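Local coordinates for RagB/SusD domain protein (Flavobacterium johnsoniae, PDB 5J5U) that probably binds chitin or chitin-derived oligosaccharides at the outer membrane, as a SusD-like member of a chitin utilization locus, at residues A380-A383 and S384-Y388. Sequence-based numbering, arbitrary orientation.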
loop_
_atom_site.group_PDB
_atom_site.type_symbol
_atom_site.label_atom_id
_atom_site.label_comp_id
_atom_site.label_asym_id
_atom_site.label_seq_id
_atom_site.Cartn_x
_atom_site.Cartn_y
_atom_site.Cartn_z
ATOM N N ALA A 380 2.949 22.443 -4.635
ATOM C CA ALA A 380 3.787 22.771 -5.766
ATOM C C ALA A 380 3.023 23.690 -6.698
ATOM O O ALA A 380 1.812 23.559 -6.851
ATOM C CB ALA A 380 4.214 21.510 -6.497
ATOM N N SER A 381 3.730 24.625 -7.316
ATOM C CA SER A 381 3.097 25.546 -8.240
ATOM C C SER A 381 2.529 24.760 -9.414
ATOM O O SER A 381 3.161 23.819 -9.899
ATOM C CB SER A 381 4.099 26.597 -8.725
ATOM O OG SER A 381 4.990 26.027 -9.670
ATOM N N GLN A 382 1.342 25.155 -9.865
ATOM C CA GLN A 382 0.695 24.513 -11.006
ATOM C C GLN A 382 1.589 24.523 -12.241
ATOM O O GLN A 382 1.569 23.588 -13.045
ATOM C CB GLN A 382 -0.643 25.195 -11.319
ATOM C CG GLN A 382 -1.462 24.456 -12.357
ATOM C CD GLN A 382 -1.776 23.029 -11.949
ATOM O OE1 GLN A 382 -2.138 22.768 -10.803
ATOM N NE2 GLN A 382 -1.610 22.094 -12.880
ATOM N N ALA A 383 2.400 25.566 -12.375
ATOM C CA ALA A 383 3.301 25.669 -13.513
ATOM C C ALA A 383 4.342 24.548 -13.492
ATOM O O ALA A 383 4.647 23.962 -14.532
ATOM C CB ALA A 383 3.979 27.030 -13.528
ATOM N N SER A 384 4.878 24.239 -12.313
ATOM C CA SER A 384 5.875 23.174 -12.207
ATOM C C SER A 384 5.267 21.805 -12.532
ATOM O O SER A 384 5.887 20.982 -13.216
ATOM C CB SER A 384 6.507 23.164 -10.809
ATOM O OG SER A 384 5.558 22.874 -9.793
ATOM N N ILE A 385 4.047 21.573 -12.050
ATOM C CA ILE A 385 3.333 20.321 -12.305
ATOM C C ILE A 385 3.078 20.142 -13.789
ATOM O O ILE A 385 3.409 19.107 -14.374
ATOM C CB ILE A 385 1.982 20.268 -11.552
ATOM C CG1 ILE A 385 2.201 20.412 -10.040
ATOM C CG2 ILE A 385 1.218 18.991 -11.906
ATOM C CD1 ILE A 385 0.928 20.424 -9.211
ATOM N N ASP A 386 2.511 21.176 -14.401
ATOM C CA ASP A 386 2.195 21.138 -15.822
ATOM C C ASP A 386 3.465 20.937 -16.647
ATOM O O ASP A 386 3.486 20.164 -17.614
ATOM C CB ASP A 386 1.467 22.424 -16.227
ATOM C CG ASP A 386 0.163 22.620 -15.459
ATOM O OD1 ASP A 386 -0.412 21.613 -14.991
ATOM O OD2 ASP A 386 -0.283 23.779 -15.295
ATOM N N ALA A 387 4.539 21.601 -16.233
ATOM C CA ALA A 387 5.811 21.495 -16.940
ATOM C C ALA A 387 6.357 20.068 -16.874
ATOM O O ALA A 387 6.788 19.505 -17.889
ATOM C CB ALA A 387 6.822 22.487 -16.370
ATOM N N TYR A 388 6.325 19.485 -15.677
ATOM C CA TYR A 388 6.823 18.121 -15.469
ATOM C C TYR A 388 6.025 17.086 -16.243
ATOM O O TYR A 388 6.596 16.256 -16.949
ATOM C CB TYR A 388 6.798 17.791 -13.976
ATOM C CG TYR A 388 7.082 16.347 -13.599
ATOM C CD1 TYR A 388 8.342 15.781 -13.793
ATOM C CD2 TYR A 388 6.102 15.567 -12.994
ATOM C CE1 TYR A 388 8.602 14.477 -13.419
ATOM C CE2 TYR A 388 6.359 14.260 -12.614
ATOM C CZ TYR A 388 7.604 13.723 -12.823
ATOM O OH TYR A 388 7.844 12.422 -12.436
#
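Ser381 receives the first backbone bond of helix 382-391, Ile385 N to Ser381 O at 3.2 Å, and Asp386 N and Ala387 N repeat the i to i+4 pattern on Gln382 O and Ala383 O. This is an N-cap: a chi1 of 75° folds Ser381 OG back over the backbone to accept from Ser384 N at 3.2 Å. Ser384 OG donates to Ser381 O at 2.6 Å, coming in along a lone pair of the oxygen, within the plane of the carbonyl group. That carbonyl oxygen is therefore gripped by both Ser384 OG and Ile385 N. Ala380 CB lies 4.2 Å from Ile385 CG1, and Ile385 also packs on Ile369 and Lys370 of helix 357-371. Gln382, the first residue of the helix, bends at chi2 to bring its amide to Asp386, one turn later, with the amide and carboxylate planes 44° apart. Its OE1 accepts from Lys370, so an alanine here would probably leave both Lys370 and Asp386 without this amide partner and weaken the tie between the two helices. Gln382 NE2 meets Asp386 OD1 at 2.5 Å, short enough that the exact length is doubtful, with an N-H...O angle of 134°.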